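Long-range contacts in hypothetical protein PSPTO_2114 (Pseudomonas syringae pv. tomato, PDB 2ODA), which belongs to a Pseudomonas-specific subfamily of the haloacid dehalogenase (HAD) enzyme superfamily, probably with a novel biochemical function: residues P4-L9 / G107-S112; A85-P90 / D114-Q119; G130-G135 / H170-H175. One frame throughout, in Å; residues are numbered along the deposited sequence.

Contact 1 (P4-L9 / G107-S112); sequences PTFPAL and GCVLIS
L9 and V109 run next to each other from neighbouring parallel strands. Both side chains sit on one face of the Rossmann-like sheet of the HAD fold. Strand 9-12 is the first in the chain, and strand 109-112 runs beside it at the centre of the sheet. L9 meets its neighbour with one branch: CD2 of L9 is 3.6 Å from CB of V109. CG of L9 stands beside the backbone N (chi1 -57°), which carries the branch across toward V109. Further along, CD1 of I111 reaches back to CB of L9.

V109 also touches the residues ahead of the strand. Its CG1 is anti to the backbone N (chi1 -172°), while CG2 lies beside that N and meets the ring of F6. CD1 of F6 is 3.5 Å from CG2 of V109, with the two side chains set at a slant to each other. M53, L183 and R190 also touch this ring. P7 and A8 bear on C108 instead: SG of C108 is 3.8 Å from CG of P7 and 4.1 Å from CB of A8.

The backbones are only starting to pair here. N of V109 gives a weak hydrogen bond to O of A8 (3.3 Å). CA of L9 then makes a CA-H...O contact with O of V109. G107 has a positive phi of 87°, which suits glycine, and it lies close to CD of P7. O of G107 is buried and has no hydrogen-bond partner in the model. Its near neighbours are carbons: CD of P7 at 3.4 Å, and CD1 of F6, which meets this oxygen at 3.1 Å with the ring edge, in the plane of the ring.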
ATOM      1  N   PRO B   4      16.779   9.354   6.724  1.00 19.88           N
ATOM      2  CA  PRO B   4      15.800   8.270   6.772  1.00 18.76           C
ATOM      3  C   PRO B   4      16.337   7.018   6.064  1.00 18.09           C
ATOM      4  O   PRO B   4      17.129   7.117   5.114  1.00 17.75           O
ATOM      5  CB  PRO B   4      14.619   8.838   5.982  1.00 18.90           C
ATOM      6  CG  PRO B   4      14.748  10.325   6.131  1.00 19.34           C
ATOM      7  CD  PRO B   4      16.216  10.589   6.142  1.00 19.21           C
ATOM      8  N   THR B   5      15.924   5.853   6.543  1.00 16.97           N
ATOM      9  CA  THR B   5      16.399   4.589   6.004  1.00 16.25           C
ATOM     10  C   THR B   5      15.294   3.954   5.172  1.00 14.99           C
ATOM     11  O   THR B   5      14.125   4.351   5.273  1.00 14.75           O
ATOM     12  CB  THR B   5      16.802   3.635   7.142  1.00 16.89           C
ATOM     13  OG1 THR B   5      15.686   3.502   8.040  1.00 16.25           O
ATOM     14  CG2 THR B   5      18.022   4.189   7.895  1.00 18.51           C
ATOM     15  N   PHE B   6      15.666   2.964   4.356  1.00 14.17           N
ATOM     16  CA  PHE B   6      14.717   2.249   3.499  1.00 13.03           C
ATOM     17  C   PHE B   6      14.392   0.877   4.082  1.00 12.64           C
ATOM     18  O   PHE B   6      15.299   0.072   4.335  1.00 13.90           O
ATOM     19  CB  PHE B   6      15.281   2.117   2.065  1.00 12.75           C
ATOM     20  CG  PHE B   6      15.603   3.432   1.434  1.00 11.80           C
ATOM     21  CD1 PHE B   6      14.598   4.184   0.832  1.00 10.84           C
ATOM     22  CD2 PHE B   6      16.907   3.936   1.448  1.00 11.72           C
ATOM     23  CE1 PHE B   6      14.873   5.422   0.238  1.00 10.27           C
ATOM     24  CE2 PHE B   6      17.189   5.180   0.885  1.00 10.17           C
ATOM     25  CZ  PHE B   6      16.161   5.923   0.286  1.00 11.80           C
ATOM     26  N   PRO B   7      13.100   0.601   4.323  1.00 12.42           N
ATOM     27  CA  PRO B   7      12.746  -0.704   4.895  1.00 11.23           C
ATOM     28  C   PRO B   7      12.796  -1.891   3.919  1.00 10.81           C
ATOM     29  O   PRO B   7      13.038  -3.013   4.355  1.00 10.24           O
ATOM     30  CB  PRO B   7      11.329  -0.499   5.422  1.00 11.95           C
ATOM     31  CG  PRO B   7      10.784   0.674   4.701  1.00 12.53           C
ATOM     32  CD  PRO B   7      11.928   1.481   4.148  1.00 11.85           C
ATOM     33  N   ALA B   8      12.594  -1.646   2.626  1.00  9.04           N
ATOM     34  CA  ALA B   8      12.553  -2.730   1.647  1.00  8.86           C
ATOM     35  C   ALA B   8      12.770  -2.136   0.258  1.00  7.73           C
ATOM     36  O   ALA B   8      12.398  -0.987   0.013  1.00  8.31           O
ATOM     37  CB  ALA B   8      11.213  -3.456   1.699  1.00  8.32           C
ATOM     38  N   LEU B   9      13.352  -2.937  -0.627  1.00  6.96           N
ATOM     39  CA  LEU B   9      13.498  -2.587  -2.025  1.00  7.48           C
ATOM     40  C   LEU B   9      12.885  -3.668  -2.903  1.00  6.99           C
ATOM     41  O   LEU B   9      13.112  -4.877  -2.699  1.00  7.68           O
ATOM     42  CB  LEU B   9      14.972  -2.363  -2.402  1.00  7.19           C
ATOM     43  CG  LEU B   9      15.794  -1.312  -1.640  1.00  8.31           C
ATOM     44  CD1 LEU B   9      17.251  -1.343  -2.108  1.00  9.67           C
ATOM     45  CD2 LEU B   9      15.221   0.092  -1.844  1.00  8.26           C
ATOM     46  N   GLY B 107       8.835   4.722   2.888  1.00  9.29           N
ATOM     47  CA  GLY B 107      10.236   4.519   2.527  1.00  7.83           C
ATOM     48  C   GLY B 107      10.519   3.348   1.607  1.00  8.21           C
ATOM     49  O   GLY B 107      11.670   3.163   1.182  1.00  8.30           O
ATOM     50  N   CYS B 108       9.503   2.531   1.304  1.00  7.60           N
ATOM     51  CA  CYS B 108       9.700   1.416   0.354  1.00  7.42           C
ATOM     52  C   CYS B 108       9.911   1.938  -1.074  1.00  7.08           C
ATOM     53  O   CYS B 108       9.298   2.929  -1.470  1.00  7.23           O
ATOM     54  CB  CYS B 108       8.532   0.433   0.409  1.00  7.77           C
ATOM     55  SG  CYS B 108       8.409  -0.454   1.984  1.00  8.84           S
ATOM     56  N   VAL B 109      10.778   1.268  -1.839  1.00  6.31           N
ATOM     57  CA  VAL B 109      11.146   1.729  -3.188  1.00  6.29           C
ATOM     58  C   VAL B 109      10.997   0.603  -4.210  1.00  6.00           C
ATOM     59  O   VAL B 109      11.266  -0.557  -3.897  1.00  5.55           O
ATOM     60  CB  VAL B 109      12.613   2.229  -3.241  1.00  5.60           C
ATOM     61  CG1 VAL B 109      12.924   2.879  -4.598  1.00  5.68           C
ATOM     62  CG2 VAL B 109      12.899   3.215  -2.100  1.00  6.59           C
ATOM     63  N   LEU B 110      10.562   0.965  -5.426  1.00  5.68           N
ATOM     64  CA  LEU B 110      10.527   0.027  -6.542  1.00  5.34           C
ATOM     65  C   LEU B 110      11.505   0.543  -7.578  1.00  5.07           C
ATOM     66  O   LEU B 110      11.468   1.716  -7.942  1.00  5.46           O
ATOM     67  CB  LEU B 110       9.118  -0.052  -7.179  1.00  5.16           C
ATOM     68  CG  LEU B 110       9.073  -0.736  -8.566  1.00  4.71           C
ATOM     69  CD1 LEU B 110       9.347  -2.241  -8.464  1.00  2.87           C
ATOM     70  CD2 LEU B 110       7.707  -0.506  -9.240  1.00  4.88           C
ATOM     71  N   ILE B 111      12.361  -0.342  -8.054  1.00  5.20           N
ATOM     72  CA  ILE B 111      13.292  -0.017  -9.123  1.00  5.79           C
ATOM     73  C   ILE B 111      12.904  -0.865 -10.341  1.00  5.33           C
ATOM     74  O   ILE B 111      12.801  -2.080 -10.218  1.00  4.55           O
ATOM     75  CB  ILE B 111      14.730  -0.365  -8.693  1.00  4.82           C
ATOM     76  CG1 ILE B 111      15.109   0.436  -7.427  1.00  6.01           C
ATOM     77  CG2 ILE B 111      15.729  -0.075  -9.826  1.00  6.05           C
ATOM     78  CD1 ILE B 111      15.101  -0.383  -6.138  1.00  6.97           C
ATOM     79  N   SER B 112      12.738  -0.220 -11.505  1.00  6.59           N
ATOM     80  CA  SER B 112      12.338  -0.898 -12.761  1.00  6.20           C
ATOM     81  C   SER B 112      12.648   0.022 -13.958  1.00  6.50           C
ATOM     82  O   SER B 112      12.744   1.235 -13.798  1.00  5.54           O
ATOM     83  CB  SER B 112      10.831  -1.213 -12.735  1.00  6.93           C
ATOM     84  OG  SER B 112      10.401  -1.907 -13.905  1.00  6.40           O
TER

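Contact 2 (A85-P90 / D114-Q119); sequences AGWPQP and DPRLLQ
W87 lays one face of its indole over L117. CB of L117 stands 3.6 Å from the centroid of the six-membered ring and only 8° off its normal, a CH-pi contact. CD1 of L117 lies near CE2 and NE1 of W87.

R116 crosses the tryptophan at about a right angle. The ring and guanidinium planes are 36° apart, and CE3 of W87 lies over one guanidinium face, 3.6 Å from NH1 of R116. D114 comes to the ring edge: its OD2 is 3.7 Å from CZ3 of W87, with the carboxylate turned 82° from the ring. Next along the loop, CB of P88 packs against CG of Q119. The peptide bond before P88 is cis.

Two waters join O of W87 to R116, one through NE and one, weakly, through NH2. NH1 of R116 has a stronger partner in a salt bridge to E60, which also touches W87. The loop is held further by O of P88 and O of Q89, which accept from N123 and S120 of helix 115-123.

D114 is itself fixed by the helix start. Its OD1 accepts from N of R116 (2.8 Å) and, weakly, from N of L117. S112 OG is hydrogen-bonded to N of D114. This is an N-cap at the start of helix 115-123, which follows a central strand of the HAD core, with an aromatic loop residue resting on its first turn.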
ATOM      1  N   ALA B  85      -4.358  -9.930 -10.067  1.00 12.25           N
ATOM      2  CA  ALA B  85      -4.601  -8.757 -10.905  1.00 11.86           C
ATOM      3  C   ALA B  85      -3.230  -8.168 -11.264  1.00 11.71           C
ATOM      4  O   ALA B  85      -2.471  -7.778 -10.370  1.00 10.74           O
ATOM      5  CB  ALA B  85      -5.458  -7.716 -10.154  1.00 12.13           C
ATOM      6  N   GLY B  86      -2.926  -8.144 -12.561  1.00 10.74           N
ATOM      7  CA  GLY B  86      -1.593  -7.771 -13.065  1.00 10.77           C
ATOM      8  C   GLY B  86      -1.373  -6.280 -13.169  1.00 10.26           C
ATOM      9  O   GLY B  86      -2.271  -5.502 -12.875  1.00 10.41           O
ATOM     10  N   TRP B  87      -0.178  -5.882 -13.602  1.00  9.24           N
ATOM     11  CA  TRP B  87       0.161  -4.479 -13.752  1.00  8.91           C
ATOM     12  C   TRP B  87      -0.848  -3.785 -14.692  1.00  8.69           C
ATOM     13  O   TRP B  87      -1.333  -4.405 -15.627  1.00  8.57           O
ATOM     14  CB  TRP B  87       1.572  -4.350 -14.331  1.00  7.90           C
ATOM     15  CG  TRP B  87       2.618  -5.243 -13.701  1.00  9.32           C
ATOM     16  CD1 TRP B  87       2.577  -5.844 -12.475  1.00  8.01           C
ATOM     17  CD2 TRP B  87       3.875  -5.597 -14.275  1.00  7.91           C
ATOM     18  NE1 TRP B  87       3.724  -6.573 -12.258  1.00  8.01           N
ATOM     19  CE2 TRP B  87       4.536  -6.439 -13.354  1.00  7.44           C
ATOM     20  CE3 TRP B  87       4.513  -5.277 -15.483  1.00  8.18           C
ATOM     21  CZ2 TRP B  87       5.797  -6.988 -13.607  1.00  8.63           C
ATOM     22  CZ3 TRP B  87       5.774  -5.811 -15.723  1.00  7.47           C
ATOM     23  CH2 TRP B  87       6.398  -6.662 -14.793  1.00  8.34           C
ATOM     24  N   PRO B  88      -1.145  -2.498 -14.476  1.00  8.79           N
ATOM     25  CA  PRO B  88      -0.616  -1.560 -13.496  1.00  9.10           C
ATOM     26  C   PRO B  88      -1.323  -1.548 -12.129  1.00  9.16           C
ATOM     27  O   PRO B  88      -1.068  -0.625 -11.354  1.00  8.53           O
ATOM     28  CB  PRO B  88      -0.819  -0.207 -14.181  1.00  8.91           C
ATOM     29  CG  PRO B  88      -2.083  -0.365 -14.969  1.00  9.59           C
ATOM     30  CD  PRO B  88      -2.152  -1.854 -15.347  1.00  8.46           C
ATOM     31  N   GLN B  89      -2.167  -2.546 -11.828  1.00  8.50           N
ATOM     32  CA  GLN B  89      -2.761  -2.674 -10.485  1.00  9.29           C
ATOM     33  C   GLN B  89      -1.651  -2.747  -9.408  1.00  9.11           C
ATOM     34  O   GLN B  89      -0.564  -3.306  -9.663  1.00  8.45           O
ATOM     35  CB  GLN B  89      -3.682  -3.910 -10.369  1.00  9.56           C
ATOM     36  CG  GLN B  89      -4.982  -3.854 -11.177  1.00 11.97           C
ATOM     37  CD  GLN B  89      -5.858  -2.686 -10.788  1.00 15.05           C
ATOM     38  OE1 GLN B  89      -5.818  -1.635 -11.424  1.00 15.13           O
ATOM     39  NE2 GLN B  89      -6.657  -2.861  -9.736  1.00 17.51           N
ATOM     40  N   PRO B  90      -1.891  -2.129  -8.230  1.00  8.43           N
ATOM     41  CA  PRO B  90      -0.861  -2.067  -7.166  1.00  8.39           C
ATOM     42  C   PRO B  90      -0.493  -3.433  -6.554  1.00  8.35           C
ATOM     43  O   PRO B  90       0.555  -3.559  -5.880  1.00  7.94           O
ATOM     44  CB  PRO B  90      -1.527  -1.191  -6.078  1.00  8.27           C
ATOM     45  CG  PRO B  90      -3.038  -1.344  -6.350  1.00  9.38           C
ATOM     46  CD  PRO B  90      -3.115  -1.393  -7.858  1.00  8.36           C
ATOM     47  N   ASP B 114      10.447  -0.690 -16.613  1.00  6.69           N
ATOM     48  CA  ASP B 114       9.224  -1.045 -17.338  1.00  6.94           C
ATOM     49  C   ASP B 114       8.086  -0.118 -16.919  1.00  6.43           C
ATOM     50  O   ASP B 114       7.724  -0.079 -15.743  1.00  5.22           O
ATOM     51  CB  ASP B 114       8.821  -2.507 -17.058  1.00  7.43           C
ATOM     52  CG  ASP B 114       7.603  -2.951 -17.873  1.00  9.01           C
ATOM     53  OD1 ASP B 114       6.636  -2.199 -17.963  1.00 13.86           O
ATOM     54  OD2 ASP B 114       7.589  -4.066 -18.393  1.00 10.81           O
ATOM     55  N   PRO B 115       7.522   0.640 -17.880  1.00  7.26           N
ATOM     56  CA  PRO B 115       6.519   1.651 -17.516  1.00  7.29           C
ATOM     57  C   PRO B 115       5.307   1.080 -16.811  1.00  7.22           C
ATOM     58  O   PRO B 115       4.708   1.773 -15.979  1.00  7.96           O
ATOM     59  CB  PRO B 115       6.099   2.238 -18.869  1.00  6.69           C
ATOM     60  CG  PRO B 115       7.225   1.972 -19.756  1.00  9.31           C
ATOM     61  CD  PRO B 115       7.785   0.644 -19.334  1.00  7.97           C
ATOM     62  N   ARG B 116       4.957  -0.156 -17.141  1.00  6.04           N
ATOM     63  CA  ARG B 116       3.787  -0.821 -16.547  1.00  7.10           C
ATOM     64  C   ARG B 116       4.014  -1.243 -15.103  1.00  6.56           C
ATOM     65  O   ARG B 116       3.140  -1.061 -14.237  1.00  7.13           O
ATOM     66  CB  ARG B 116       3.351  -2.014 -17.391  1.00  6.66           C
ATOM     67  CG  ARG B 116       2.678  -1.595 -18.719  1.00  8.38           C
ATOM     68  CD  ARG B 116       2.352  -2.814 -19.594  1.00  9.46           C
ATOM     69  NE  ARG B 116       1.479  -3.765 -18.883  1.00 15.07           N
ATOM     70  CZ  ARG B 116       1.884  -4.972 -18.509  1.00 16.97           C
ATOM     71  NH1 ARG B 116       3.116  -5.345 -18.800  1.00 17.40           N
ATOM     72  NH2 ARG B 116       1.077  -5.802 -17.851  1.00 18.16           N
ATOM     73  N   LEU B 117       5.188  -1.799 -14.833  1.00  6.04           N
ATOM     74  CA  LEU B 117       5.547  -2.108 -13.462  1.00  5.81           C
ATOM     75  C   LEU B 117       5.789  -0.849 -12.634  1.00  5.34           C
ATOM     76  O   LEU B 117       5.349  -0.773 -11.481  1.00  5.55           O
ATOM     77  CB  LEU B 117       6.729  -3.080 -13.425  1.00  4.89           C
ATOM     78  CG  LEU B 117       7.334  -3.354 -12.037  1.00  6.47           C
ATOM     79  CD1 LEU B 117       6.302  -3.963 -11.037  1.00  4.70           C
ATOM     80  CD2 LEU B 117       8.560  -4.269 -12.203  1.00  6.28           C
ATOM     81  N   LEU B 118       6.498   0.135 -13.187  1.00  4.97           N
ATOM     82  CA  LEU B 118       6.623   1.428 -12.514  1.00  5.01           C
ATOM     83  C   LEU B 118       5.273   2.041 -12.170  1.00  5.42           C
ATOM     84  O   LEU B 118       5.092   2.582 -11.076  1.00  6.05           O
ATOM     85  CB  LEU B 118       7.462   2.411 -13.340  1.00  4.89           C
ATOM     86  CG  LEU B 118       8.932   1.969 -13.420  1.00  4.58           C
ATOM     87  CD1 LEU B 118       9.608   2.675 -14.592  1.00  5.96           C
ATOM     88  CD2 LEU B 118       9.641   2.241 -12.077  1.00  3.25           C
ATOM     89  N   GLN B 119       4.331   1.976 -13.100  1.00  6.18           N
ATOM     90  CA  GLN B 119       2.959   2.430 -12.834  1.00  6.19           C
ATOM     91  C   GLN B 119       2.309   1.674 -11.666  1.00  5.61           C
ATOM     92  O   GLN B 119       1.600   2.271 -10.847  1.00  5.77           O
ATOM     93  CB  GLN B 119       2.101   2.317 -14.100  1.00  6.06           C
ATOM     94  CG  GLN B 119       0.707   3.019 -13.968  1.00  7.20           C
ATOM     95  CD  GLN B 119       0.835   4.520 -13.774  1.00  9.32           C
ATOM     96  OE1 GLN B 119       1.271   5.228 -14.668  1.00 11.14           O
ATOM     97  NE2 GLN B 119       0.473   5.009 -12.602  1.00  9.25           N
TER
HETATM   98  O   HOH W   1      -1.884  -6.750 -16.505  1.00 25.04           O
HETATM   99  O   HOH W   2      -1.647  -3.439 -18.720  1.00 39.06           O

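Contact 3 (G130-G135 / H170-H175)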
ATOM      1  N   GLY B 130      13.536   4.746 -11.943  1.00  5.85           N
ATOM      2  CA  GLY B 130      13.508   4.257 -13.311  1.00  5.49           C
ATOM      3  C   GLY B 130      14.912   4.033 -13.846  1.00  5.71           C
ATOM      4  O   GLY B 130      15.871   4.700 -13.431  1.00  5.38           O
ATOM      5  N   LEU B 131      15.028   3.074 -14.760  1.00  6.12           N
ATOM      6  CA  LEU B 131      16.309   2.699 -15.347  1.00  6.70           C
ATOM      7  C   LEU B 131      16.349   3.057 -16.833  1.00  6.98           C
ATOM      8  O   LEU B 131      15.505   2.620 -17.603  1.00  6.86           O
ATOM      9  CB  LEU B 131      16.587   1.193 -15.119  1.00  6.79           C
ATOM     10  CG  LEU B 131      16.822   0.729 -13.666  1.00  6.95           C
ATOM     11  CD1 LEU B 131      17.015  -0.798 -13.578  1.00  7.08           C
ATOM     12  CD2 LEU B 131      18.019   1.435 -13.022  1.00  7.13           C
ATOM     13  N   ALA B 132      17.350   3.845 -17.228  1.00  6.75           N
ATOM     14  CA  ALA B 132      17.330   4.480 -18.564  1.00  7.36           C
ATOM     15  C   ALA B 132      17.944   3.652 -19.708  1.00  7.16           C
ATOM     16  O   ALA B 132      17.809   4.017 -20.875  1.00  8.26           O
ATOM     17  CB  ALA B 132      17.997   5.832 -18.491  1.00  7.12           C
ATOM     18  N   SER B 133      18.626   2.565 -19.383  1.00  6.36           N
ATOM     19  CA  SER B 133      19.398   1.823 -20.401  1.00  6.45           C
ATOM     20  C   SER B 133      18.872   0.440 -20.709  1.00  6.28           C
ATOM     21  O   SER B 133      18.927  -0.011 -21.855  1.00  5.44           O
ATOM     22  CB  SER B 133      20.865   1.690 -19.968  1.00  5.82           C
ATOM     23  OG  SER B 133      21.481   2.977 -19.838  1.00  8.89           O
ATOM     24  N   CYS B 134      18.437  -0.266 -19.671  1.00  6.33           N
ATOM     25  CA  CYS B 134      18.287  -1.722 -19.785  1.00  6.92           C
ATOM     26  C   CYS B 134      16.844  -2.204 -19.947  1.00  6.70           C
ATOM     27  O   CYS B 134      16.609  -3.411 -20.067  1.00  7.55           O
ATOM     28  CB  CYS B 134      18.935  -2.420 -18.571  1.00  6.86           C
ATOM     29  SG  CYS B 134      18.223  -1.899 -17.032  1.00  8.08           S
ATOM     30  N   GLY B 135      15.893  -1.276 -20.000  1.00  6.31           N
ATOM     31  CA  GLY B 135      14.470  -1.637 -19.970  1.00  6.01           C
ATOM     32  C   GLY B 135      13.835  -1.717 -21.346  1.00  6.28           C
ATOM     33  O   GLY B 135      14.508  -1.464 -22.349  1.00  6.72           O
ATOM     34  N   HIS B 170      10.153   9.019  -9.628  1.00  7.76           N
ATOM     35  CA  HIS B 170      10.780   9.963  -8.719  1.00  6.76           C
ATOM     36  C   HIS B 170      12.239  10.322  -9.049  1.00  7.46           C
ATOM     37  O   HIS B 170      12.683  11.460  -8.807  1.00  6.85           O
ATOM     38  CB  HIS B 170      10.648   9.415  -7.296  1.00  7.50           C
ATOM     39  CG  HIS B 170       9.226   9.316  -6.838  1.00  6.16           C
ATOM     40  ND1 HIS B 170       8.515   8.136  -6.861  1.00  7.71           N
ATOM     41  CD2 HIS B 170       8.363  10.270  -6.418  1.00  7.57           C
ATOM     42  CE1 HIS B 170       7.283   8.360  -6.432  1.00  7.70           C
ATOM     43  NE2 HIS B 170       7.164   9.648  -6.158  1.00  7.31           N
ATOM     44  N   SER B 171      12.986   9.349  -9.574  1.00  6.88           N
ATOM     45  CA  SER B 171      14.376   9.555  -9.987  1.00  6.63           C
ATOM     46  C   SER B 171      14.663   8.581 -11.116  1.00  6.65           C
ATOM     47  O   SER B 171      14.134   7.483 -11.119  1.00  6.66           O
ATOM     48  CB  SER B 171      15.368   9.256  -8.832  1.00  6.77           C
ATOM     49  OG  SER B 171      15.125  10.068  -7.696  1.00  7.96           O
ATOM     50  N   VAL B 172      15.498   9.002 -12.072  1.00  6.63           N
ATOM     51  CA  VAL B 172      15.958   8.116 -13.138  1.00  6.07           C
ATOM     52  C   VAL B 172      17.481   8.069 -13.167  1.00  6.07           C
ATOM     53  O   VAL B 172      18.154   9.106 -13.090  1.00  6.80           O
ATOM     54  CB  VAL B 172      15.431   8.542 -14.564  1.00  5.98           C
ATOM     55  CG1 VAL B 172      15.894   7.537 -15.632  1.00  5.18           C
ATOM     56  CG2 VAL B 172      13.881   8.626 -14.594  1.00  5.79           C
ATOM     57  N   ILE B 173      18.010   6.856 -13.296  1.00  6.24           N
ATOM     58  CA  ILE B 173      19.435   6.592 -13.347  1.00  6.74           C
ATOM     59  C   ILE B 173      19.768   5.686 -14.536  1.00  6.66           C
ATOM     60  O   ILE B 173      18.899   4.993 -15.070  1.00  5.75           O
ATOM     61  CB  ILE B 173      19.964   5.949 -12.016  1.00  6.49           C
ATOM     62  CG1 ILE B 173      19.167   4.669 -11.659  1.00  7.28           C
ATOM     63  CG2 ILE B 173      19.909   7.019 -10.889  1.00  7.50           C
ATOM     64  CD1 ILE B 173      19.704   3.862 -10.445  1.00  6.93           C
ATOM     65  N   ASP B 174      21.038   5.694 -14.924  1.00  7.66           N
ATOM     66  CA  ASP B 174      21.472   5.014 -16.152  1.00  7.79           C
ATOM     67  C   ASP B 174      21.576   3.500 -15.955  1.00  7.85           C
ATOM     68  O   ASP B 174      21.417   2.730 -16.913  1.00  7.90           O
ATOM     69  CB  ASP B 174      22.851   5.505 -16.554  1.00  7.99           C
ATOM     70  CG  ASP B 174      22.855   6.901 -17.169  1.00  8.97           C
ATOM     71  OD1 ASP B 174      21.790   7.531 -17.380  1.00  7.22           O
ATOM     72  OD2 ASP B 174      23.994   7.359 -17.435  1.00 10.81           O
ATOM     73  N   HIS B 175      21.923   3.081 -14.739  1.00  6.54           N
ATOM     74  CA  HIS B 175      22.165   1.659 -14.443  1.00  7.04           C
ATOM     75  C   HIS B 175      22.223   1.474 -12.943  1.00  7.22           C
ATOM     76  O   HIS B 175      22.349   2.447 -12.206  1.00  6.44           O
ATOM     77  CB  HIS B 175      23.494   1.170 -15.096  1.00  6.57           C
ATOM     78  CG  HIS B 175      24.691   1.991 -14.717  1.00  8.19           C
ATOM     79  ND1 HIS B 175      25.373   1.818 -13.531  1.00  9.78           N
ATOM     80  CD2 HIS B 175      25.317   3.002 -15.359  1.00  7.71           C
ATOM     81  CE1 HIS B 175      26.371   2.686 -13.463  1.00  8.51           C
ATOM     82  NE2 HIS B 175      26.349   3.423 -14.558  1.00  8.03           N
TER
HETATM   83  O   HOH W   3      19.557   1.121 -16.940  1.00  9.83           O
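G130 is bonded through both its N and its O to the strand beside it. Its N donates to O of S171 (2.9 Å). Its O accepts from N of I173 at 3.0 Å. N of A132 then donates to O of I173 (2.9 Å). CA of V172 and CA of L131 add CA-H...O contacts to O of G130 and O of I173, respectively.

Side chains close the tight part on both faces of the sheet. On one, CD2 of L131 is 3.7 Å from CG1 of I173, and the two side chains rise from the sheet together. I173 holds CG1 between its backbone N and carbonyl carbon (chi1 55°), a crowded position that lays it beside the leucine. On the other, CB of A132 meets CG1 of V172 at 3.9 Å. T161 of helix 150-167 packs on both of these residues.

The pairing is parallel. It joins strand 127-131 to strand 171-173, the outermost strand on this side of the Rossmann-like HAD sheet. Helices 142-147 and 150-167 lie between them in the chain, and helix 150-167 packs on the V172 face, which gives the right-handed beta-alpha-beta crossover usual in this fold.

Beyond I173 the strands give way to loops and the fit slackens. D174 and H175 turn their CB atoms away from the opposite segment and are partly exposed. The carboxylate of D174 has a long, weak ion pair with R157. The backbone O of D174 stays within the contact: it lies 2.9 Å from OG of S133. The same oxygen accepts from a water at 2.5 Å, and that water in turn accepts from N of S133.

In the fold
Contacts 1 and 3 belong to one parallel sheet. Strand 109-112 of contact 1 neighbours strand 127-131 of contact 3, and their centres are about 15 Å apart. CG2 of I111 meets CD1 of L131 at 4.0 Å. Contact 2 lies on the helix that follows strand 109-112, and its centre is about 17 Å from that of contact 1. They touch where CD2 of L110 is 3.3 Å from O of L117. Contacts 2 and 3 do not touch; their nearest atoms are about 4 Å apart. In HAD enzymes the active site generally lies at the C-terminal ends of the central strands, the end where residues 112-114 lead into helix 115-123.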